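Local atomic coordinates of putative sugar ABC transporter, substrate-binding protein (Clostridium phytofermentans, PDB entry 4WZZ), a protein that binds L-rhamnose and probably serves as the sugar-capturing component of an ABC importer. Residues N134-T146 and S150-Q162. Numbering follows the deposited sequence.
Sequences NQGIHVLSLDSAT and SRKVFVNQAGTTQ. With RAM (alpha-L-rhamnopyranose), chain B.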
ATOM      1  N   ASN A 134       1.474 -22.769  13.479  1.00 34.71           N
ATOM      2  CA  ASN A 134       1.563 -23.976  14.306  1.00 38.19           C
ATOM      3  C   ASN A 134       0.182 -24.483  14.752  1.00 38.33           C
ATOM      4  O   ASN A 134       0.016 -25.682  15.042  1.00 39.38           O
ATOM      5  CB  ASN A 134       2.453 -23.737  15.531  1.00 37.58           C
ATOM      6  CG  ASN A 134       3.924 -23.543  15.168  1.00 37.53           C
ATOM      7  OD1 ASN A 134       4.388 -23.983  14.112  1.00 42.82           O
ATOM      8  ND2 ASN A 134       4.666 -22.894  16.057  1.00 38.75           N
ATOM      9  N   GLN A 135      -0.799 -23.580  14.802  1.00 36.35           N
ATOM     10  CA  GLN A 135      -2.170 -23.927  15.179  1.00 36.95           C
ATOM     11  C   GLN A 135      -3.000 -24.319  13.959  1.00 37.90           C
ATOM     12  O   GLN A 135      -4.214 -24.524  14.063  1.00 40.46           O
ATOM     13  CB  GLN A 135      -2.844 -22.748  15.887  1.00 37.13           C
ATOM     14  CG  GLN A 135      -2.277 -22.448  17.254  1.00 43.32           C
ATOM     15  CD  GLN A 135      -2.408 -23.622  18.191  1.00 52.71           C
ATOM     16  OE1 GLN A 135      -3.460 -24.263  18.263  1.00 58.70           O
ATOM     17  NE2 GLN A 135      -1.333 -23.927  18.909  1.00 57.95           N
ATOM     18  N   GLY A 136      -2.350 -24.399  12.799  1.00 35.91           N
ATOM     19  CA  GLY A 136      -3.018 -24.794  11.571  1.00 38.72           C
ATOM     20  C   GLY A 136      -3.662 -23.647  10.808  1.00 34.51           C
ATOM     21  O   GLY A 136      -4.464 -23.866   9.906  1.00 33.46           O
ATOM     22  N   ILE A 137      -3.307 -22.418  11.147  1.00 32.34           N
ATOM     23  CA  ILE A 137      -3.868 -21.261  10.453  1.00 30.53           C
ATOM     24  C   ILE A 137      -3.066 -20.853   9.206  1.00 29.39           C
ATOM     25  O   ILE A 137      -1.857 -20.654   9.260  1.00 29.24           O
ATOM     26  CB  ILE A 137      -3.966 -20.063  11.400  1.00 29.65           C
ATOM     27  CG1 ILE A 137      -4.808 -20.454  12.617  1.00 30.84           C
ATOM     28  CG2 ILE A 137      -4.550 -18.840  10.661  1.00 28.44           C
ATOM     29  CD1 ILE A 137      -4.891 -19.406  13.724  1.00 30.61           C
ATOM     30  N   HIS A 138      -3.760 -20.748   8.080  1.00 28.69           N
ATOM     31  CA  HIS A 138      -3.145 -20.264   6.853  1.00 27.58           C
ATOM     32  C   HIS A 138      -2.818 -18.794   7.011  1.00 26.00           C
ATOM     33  O   HIS A 138      -3.695 -18.002   7.332  1.00 25.26           O
ATOM     34  CB  HIS A 138      -4.103 -20.426   5.674  1.00 27.27           C
ATOM     35  CG  HIS A 138      -4.429 -21.855   5.360  1.00 28.84           C
ATOM     36  ND1 HIS A 138      -3.689 -22.605   4.476  1.00 30.84           N
ATOM     37  CD2 HIS A 138      -5.423 -22.659   5.801  1.00 32.22           C
ATOM     38  CE1 HIS A 138      -4.196 -23.825   4.406  1.00 33.09           C
ATOM     39  NE2 HIS A 138      -5.253 -23.883   5.197  1.00 32.70           N
ATOM     40  N   VAL A 139      -1.565 -18.424   6.767  1.00 25.66           N
ATOM     41  CA  VAL A 139      -1.207 -17.004   6.804  1.00 24.10           C
ATOM     42  C   VAL A 139      -0.901 -16.475   5.405  1.00 23.02           C
ATOM     43  O   VAL A 139      -0.063 -17.028   4.693  1.00 25.76           O
ATOM     44  CB  VAL A 139      -0.011 -16.737   7.724  1.00 24.36           C
ATOM     45  CG1 VAL A 139       0.333 -15.233   7.705  1.00 24.40           C
ATOM     46  CG2 VAL A 139      -0.308 -17.194   9.137  1.00 25.48           C
ATOM     47  N   LEU A 140      -1.588 -15.402   5.038  1.00 21.75           N
ATOM     48  CA  LEU A 140      -1.397 -14.706   3.770  1.00 20.66           C
ATOM     49  C   LEU A 140      -1.075 -13.252   4.123  1.00 20.12           C
ATOM     50  O   LEU A 140      -1.478 -12.765   5.173  1.00 19.33           O
ATOM     51  CB  LEU A 140      -2.697 -14.785   2.957  1.00 26.09           C
ATOM     52  CG  LEU A 140      -2.841 -13.996   1.670  1.00 26.19           C
ATOM     53  CD1 LEU A 140      -3.689 -14.754   0.682  1.00 26.88           C
ATOM     54  CD2 LEU A 140      -3.444 -12.616   1.956  1.00 29.15           C
ATOM     55  N   SER A 141      -0.323 -12.572   3.270  1.00 18.66           N
ATOM     56  CA  SER A 141      -0.029 -11.173   3.518  1.00 17.57           C
ATOM     57  C   SER A 141      -0.521 -10.379   2.316  1.00 18.73           C
ATOM     58  O   SER A 141      -0.558 -10.910   1.207  1.00 18.24           O
ATOM     59  CB  SER A 141       1.476 -11.025   3.750  1.00 20.80           C
ATOM     60  OG  SER A 141       1.860  -9.702   3.997  1.00 22.33           O
ATOM     61  N   LEU A 142      -0.924  -9.124   2.547  1.00 16.26           N
ATOM     62  CA  LEU A 142      -1.332  -8.214   1.480  1.00 18.72           C
ATOM     63  C   LEU A 142      -0.870  -6.800   1.817  1.00 13.67           C
ATOM     64  O   LEU A 142      -0.662  -6.475   2.987  1.00 14.55           O
ATOM     65  CB  LEU A 142      -2.850  -8.210   1.231  1.00 14.39           C
ATOM     66  CG  LEU A 142      -3.752  -7.429   2.195  1.00 14.45           C
ATOM     67  CD1 LEU A 142      -5.180  -7.349   1.675  1.00 15.15           C
ATOM     68  CD2 LEU A 142      -3.735  -8.056   3.578  1.00 17.04           C
ATOM     69  N   ASP A 143      -0.734  -5.977   0.776  1.00 12.92           N
ATOM     70  CA  ASP A 143      -0.488  -4.523   0.902  1.00 13.04           C
ATOM     71  C   ASP A 143       0.931  -4.230   1.364  1.00 13.04           C
ATOM     72  O   ASP A 143       1.668  -3.470   0.718  1.00 13.82           O
ATOM     73  CB  ASP A 143      -1.514  -3.886   1.848  1.00 12.27           C
ATOM     74  CG  ASP A 143      -1.346  -2.389   1.985  1.00 12.05           C
ATOM     75  OD1 ASP A 143      -1.194  -1.699   0.957  1.00 10.86           O
ATOM     76  OD2 ASP A 143      -1.393  -1.922   3.135  1.00 10.91           O
ATOM     77  N   SER A 144       1.308  -4.815   2.490  1.00 13.23           N
ATOM     78  CA  SER A 144       2.639  -4.645   3.058  1.00 13.18           C
ATOM     79  C   SER A 144       3.101  -6.011   3.573  1.00 14.31           C
ATOM     80  O   SER A 144       2.442  -6.634   4.411  1.00 14.83           O
ATOM     81  CB  SER A 144       2.591  -3.602   4.183  1.00 16.77           C
ATOM     82  OG  SER A 144       3.862  -3.416   4.790  1.00 14.57           O
ATOM     83  N   ALA A 145       4.218  -6.487   3.045  1.00 15.76           N
ATOM     84  CA  ALA A 145       4.592  -7.891   3.236  1.00 16.41           C
ATOM     85  C   ALA A 145       5.188  -8.188   4.613  1.00 17.66           C
ATOM     86  O   ALA A 145       6.031  -7.439   5.119  1.00 17.11           O
ATOM     87  CB  ALA A 145       5.580  -8.318   2.145  1.00 17.05           C
ATOM     88  N   THR A 146       4.770  -9.313   5.195  1.00 17.64           N
ATOM     89  CA  THR A 146       5.546  -9.944   6.245  1.00 20.58           C
ATOM     90  C   THR A 146       6.703 -10.614   5.531  1.00 23.04           C
ATOM     91  O   THR A 146       6.684 -10.757   4.310  1.00 24.69           O
ATOM     92  CB  THR A 146       4.793 -11.071   6.951  1.00 25.12           C
ATOM     93  OG1 THR A 146       4.428 -12.062   5.980  1.00 31.60           O
ATOM     94  CG2 THR A 146       3.550 -10.538   7.628  1.00 24.91           C
ATOM     95  N   SER A 150       7.061 -15.962   7.201  1.00 25.01           N
ATOM     96  CA  SER A 150       5.886 -15.634   7.994  1.00 27.51           C
ATOM     97  C   SER A 150       4.585 -15.738   7.201  1.00 29.43           C
ATOM     98  O   SER A 150       3.538 -15.310   7.685  1.00 36.09           O
ATOM     99  CB  SER A 150       6.036 -14.203   8.543  1.00 27.37           C
ATOM    100  OG  SER A 150       7.132 -14.113   9.444  1.00 29.78           O
ATOM    101  N   ARG A 151       4.646 -16.271   5.985  1.00 24.05           N
ATOM    102  CA  ARG A 151       3.483 -16.271   5.096  1.00 23.41           C
ATOM    103  C   ARG A 151       3.553 -17.395   4.070  1.00 24.19           C
ATOM    104  O   ARG A 151       4.619 -17.960   3.833  1.00 25.65           O
ATOM    105  CB  ARG A 151       3.415 -14.940   4.332  1.00 24.03           C
ATOM    106  CG  ARG A 151       4.447 -14.859   3.216  1.00 21.63           C
ATOM    107  CD  ARG A 151       4.428 -13.535   2.508  1.00 22.23           C
ATOM    108  NE  ARG A 151       5.148 -13.583   1.226  1.00 20.09           N
ATOM    109  CZ  ARG A 151       6.263 -12.905   0.943  1.00 24.36           C
ATOM    110  NH1 ARG A 151       6.869 -12.143   1.846  1.00 19.70           N
ATOM    111  NH2 ARG A 151       6.789 -12.998  -0.269  1.00 21.58           N
ATOM    112  N   LYS A 152       2.422 -17.714   3.454  1.00 25.51           N
ATOM    113  CA  LYS A 152       2.424 -18.654   2.342  1.00 25.73           C
ATOM    114  C   LYS A 152       2.522 -17.896   1.016  1.00 25.40           C
ATOM    115  O   LYS A 152       3.033 -18.436   0.033  1.00 24.65           O
ATOM    116  CB  LYS A 152       1.193 -19.565   2.394  1.00 25.52           C
ATOM    117  CG  LYS A 152       1.292 -20.591   3.497  1.00 36.21           C
ATOM    118  CD  LYS A 152       0.108 -21.527   3.470  1.00 46.09           C
ATOM    119  CE  LYS A 152       0.388 -22.808   4.213  1.00 47.05           C
ATOM    120  NZ  LYS A 152      -0.886 -23.529   4.501  1.00 42.97           N
ATOM    121  N   VAL A 153       2.071 -16.641   0.998  1.00 22.22           N
ATOM    122  CA  VAL A 153       2.123 -15.829  -0.211  1.00 21.17           C
ATOM    123  C   VAL A 153       1.838 -14.368   0.135  1.00 21.70           C
ATOM    124  O   VAL A 153       1.195 -14.098   1.140  1.00 19.89           O
ATOM    125  CB  VAL A 153       1.112 -16.316  -1.266  1.00 22.80           C
ATOM    126  CG1 VAL A 153      -0.340 -16.087  -0.800  1.00 24.48           C
ATOM    127  CG2 VAL A 153       1.401 -15.679  -2.632  1.00 23.24           C
ATOM    128  N   PHE A 154       2.340 -13.456  -0.695  1.00 20.64           N
ATOM    129  CA  PHE A 154       2.071 -12.012  -0.555  1.00 17.65           C
ATOM    130  C   PHE A 154       1.235 -11.539  -1.724  1.00 20.35           C
ATOM    131  O   PHE A 154       1.497 -11.891  -2.880  1.00 22.21           O
ATOM    132  CB  PHE A 154       3.382 -11.223  -0.517  1.00 17.27           C
ATOM    133  CG  PHE A 154       3.194  -9.728  -0.404  1.00 17.70           C
ATOM    134  CD1 PHE A 154       2.478  -9.201   0.648  1.00 17.27           C
ATOM    135  CD2 PHE A 154       3.754  -8.854  -1.337  1.00 16.98           C
ATOM    136  CE1 PHE A 154       2.289  -7.849   0.783  1.00 16.20           C
ATOM    137  CE2 PHE A 154       3.558  -7.494  -1.203  1.00 18.85           C
ATOM    138  CZ  PHE A 154       2.822  -6.996  -0.135  1.00 18.57           C
ATOM    139  N   VAL A 155       0.208 -10.755  -1.433  1.00 16.18           N
ATOM    140  CA  VAL A 155      -0.630 -10.189  -2.479  1.00 17.08           C
ATOM    141  C   VAL A 155      -0.238  -8.738  -2.596  1.00 15.34           C
ATOM    142  O   VAL A 155      -0.505  -7.936  -1.695  1.00 15.97           O
ATOM    143  CB  VAL A 155      -2.131 -10.338  -2.197  1.00 17.11           C
ATOM    144  CG1 VAL A 155      -2.939  -9.769  -3.352  1.00 18.02           C
ATOM    145  CG2 VAL A 155      -2.475 -11.799  -1.997  1.00 18.46           C
ATOM    146  N   ASN A 156       0.415  -8.417  -3.713  1.00 17.09           N
ATOM    147  CA  ASN A 156       1.029  -7.093  -3.943  1.00 17.49           C
ATOM    148  C   ASN A 156       0.166  -6.289  -4.908  1.00 13.83           C
ATOM    149  O   ASN A 156      -0.255  -6.800  -5.961  1.00 17.32           O
ATOM    150  CB  ASN A 156       2.433  -7.290  -4.550  1.00 14.99           C
ATOM    151  CG  ASN A 156       3.362  -6.118  -4.310  1.00 18.38           C
ATOM    152  OD1 ASN A 156       2.934  -5.028  -3.932  1.00 15.34           O
ATOM    153  ND2 ASN A 156       4.665  -6.333  -4.552  1.00 21.93           N
ATOM    154  N   GLN A 157      -0.134  -5.037  -4.532  1.00 11.88           N
ATOM    155  CA  GLN A 157      -0.971  -4.138  -5.325  1.00 12.78           C
ATOM    156  C   GLN A 157      -0.409  -3.855  -6.708  1.00 13.80           C
ATOM    157  O   GLN A 157      -1.145  -3.646  -7.661  1.00 14.42           O
ATOM    158  CB  GLN A 157      -1.152  -2.813  -4.577  1.00 13.25           C
ATOM    159  CG  GLN A 157       0.121  -2.273  -3.913  1.00 11.77           C
ATOM    160  CD  GLN A 157       0.220  -2.635  -2.462  1.00 12.93           C
ATOM    161  OE1 GLN A 157       0.313  -3.812  -2.121  1.00 16.03           O
ATOM    162  NE2 GLN A 157       0.176  -1.642  -1.592  1.00 10.18           N
ATOM    163  N   ALA A 158       0.910  -3.830  -6.817  1.00 11.99           N
ATOM    164  CA  ALA A 158       1.565  -3.554  -8.095  1.00 13.25           C
ATOM    165  C   ALA A 158       2.997  -4.002  -7.963  1.00 14.51           C
ATOM    166  O   ALA A 158       3.470  -4.237  -6.860  1.00 15.25           O
ATOM    167  CB  ALA A 158       1.484  -2.069  -8.443  1.00 13.65           C
ATOM    168  N   GLY A 159       3.710  -4.156  -9.077  1.00 14.77           N
ATOM    169  CA  GLY A 159       5.122  -4.447  -8.974  1.00 15.22           C
ATOM    170  C   GLY A 159       5.837  -3.346  -8.187  1.00 12.38           C
ATOM    171  O   GLY A 159       5.654  -2.153  -8.431  1.00 11.75           O
ATOM    172  N   THR A 160       6.679  -3.744  -7.243  1.00 14.30           N
ATOM    173  CA  THR A 160       7.429  -2.773  -6.445  1.00 12.49           C
ATOM    174  C   THR A 160       8.195  -1.806  -7.347  1.00 12.36           C
ATOM    175  O   THR A 160       8.173  -0.584  -7.178  1.00 13.91           O
ATOM    176  CB  THR A 160       8.380  -3.491  -5.502  1.00 22.35           C
ATOM    177  OG1 THR A 160       7.628  -4.373  -4.655  1.00 25.10           O
ATOM    178  CG2 THR A 160       9.125  -2.500  -4.656  1.00 19.67           C
ATOM    179  N   THR A 161       8.861  -2.366  -8.358  1.00 12.96           N
ATOM    180  CA  THR A 161       9.583  -1.545  -9.314  1.00 12.99           C
ATOM    181  C   THR A 161       8.688  -0.602 -10.103  1.00 12.34           C
ATOM    182  O   THR A 161       9.081   0.520 -10.423  1.00 12.20           O
ATOM    183  CB  THR A 161      10.326  -2.451 -10.288  1.00 13.87           C
ATOM    184  OG1 THR A 161      11.245  -3.263  -9.548  1.00 16.66           O
ATOM    185  CG2 THR A 161      11.096  -1.650 -11.327  1.00 14.03           C
ATOM    186  N   GLN A 162       7.502  -1.083 -10.463  1.00 12.80           N
ATOM    187  CA  GLN A 162       6.594  -0.251 -11.232  1.00 11.83           C
ATOM    188  C   GLN A 162       6.209   1.016 -10.459  1.00 12.27           C
ATOM    189  O   GLN A 162       6.116   2.097 -11.019  1.00 11.87           O
ATOM    190  CB  GLN A 162       5.347  -1.058 -11.576  1.00 12.46           C
ATOM    191  CG  GLN A 162       5.622  -2.244 -12.474  1.00 18.06           C
ATOM    192  CD  GLN A 162       4.343  -2.987 -12.787  1.00 25.76           C
ATOM    193  OE1 GLN A 162       3.596  -3.385 -11.886  1.00 22.95           O
ATOM    194  NE2 GLN A 162       4.063  -3.147 -14.065  1.00 22.96           N
TER
HETATM  195  C1  RAM B 401      -1.358   3.907   3.202  1.00  9.99           C
HETATM  196  C2  RAM B 401      -0.846   2.598   3.791  1.00  9.31           C
HETATM  197  C3  RAM B 401      -0.847   1.460   2.770  1.00  9.34           C
HETATM  198  C4  RAM B 401      -0.213   1.900   1.455  1.00  8.93           C
HETATM  199  C5  RAM B 401      -0.843   3.203   0.968  1.00  6.38           C
HETATM  200  C6  RAM B 401      -0.162   3.725  -0.287  1.00  7.27           C
HETATM  201  O1  RAM B 401      -2.724   3.801   2.996  1.00 14.55           O
HETATM  202  O2  RAM B 401       0.443   2.866   4.250  1.00  9.58           O
HETATM  203  O3  RAM B 401      -0.166   0.362   3.370  1.00  9.79           O
HETATM  204  O4  RAM B 401      -0.374   0.882   0.484  1.00  8.74           O
HETATM  205  O5  RAM B 401      -0.759   4.199   1.952  1.00  8.18           O
HETATM  206  O   HOH W   1       3.529  -3.812  -1.347  1.00 16.08           O
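Asp143 and Gln157 meet at the C-terminal ends of two neighbouring parallel strands, where their side chains cross at a slant, yet the carboxylate and amide planes stay only 13° apart. Gln157 NE2 gives a hydrogen bond to Asp143 OD1 at 2.9 Å, meeting that oxygen on its anti side and somewhat out of the carboxylate plane. A bend in the glutamine chain (chi2 -96°) folds its amide back toward the aspartate. Both carboxylate oxygens hold rhamnose: the sugar donates its O4 hydroxyl to OD1 and its O3 hydroxyl to OD2, the latter with O3 to OD2 at 2.6 Å. Aspartate suits this place because its two acceptors match two adjacent sugar hydroxyls, while the amide, with Tyr68 OH as a further partner of OD1, steadies the group.

Behind the pocket, Phe154 lies beneath the loop that follows strand 138-142. Ala145 CB sits 3.5 Å from the ring centroid, almost on the ring normal, a CH-pi contact for which a small methyl is well suited. Ser141 OG comes to the ring edge near CD1; it accepts the N-H of Thr146, which draws the loop back over the strand, and also bonds to Ile117 O. Farther from the sugar, Arg151 and Thr146 slide past each other in opposite directions, and Arg151 turns NH1 onto Thr146 O at 2.8 Å, nearly in the guanidinium plane. Its length also lets it reach Asp346 in a salt bridge.

On the other face of the sheet, Leu140 CD1 packs beside Val153 CG1 at 3.9 Å, and Val155 adds a second branched apolar neighbour, toward helix 299-315. Backbone bonds such as Ser141 N to Val153 O join the strands in parallel. Sugar-binding residues at the C-terminal ends of parallel strands, facing the interdomain cleft, are characteristic of type I periplasmic binding proteins.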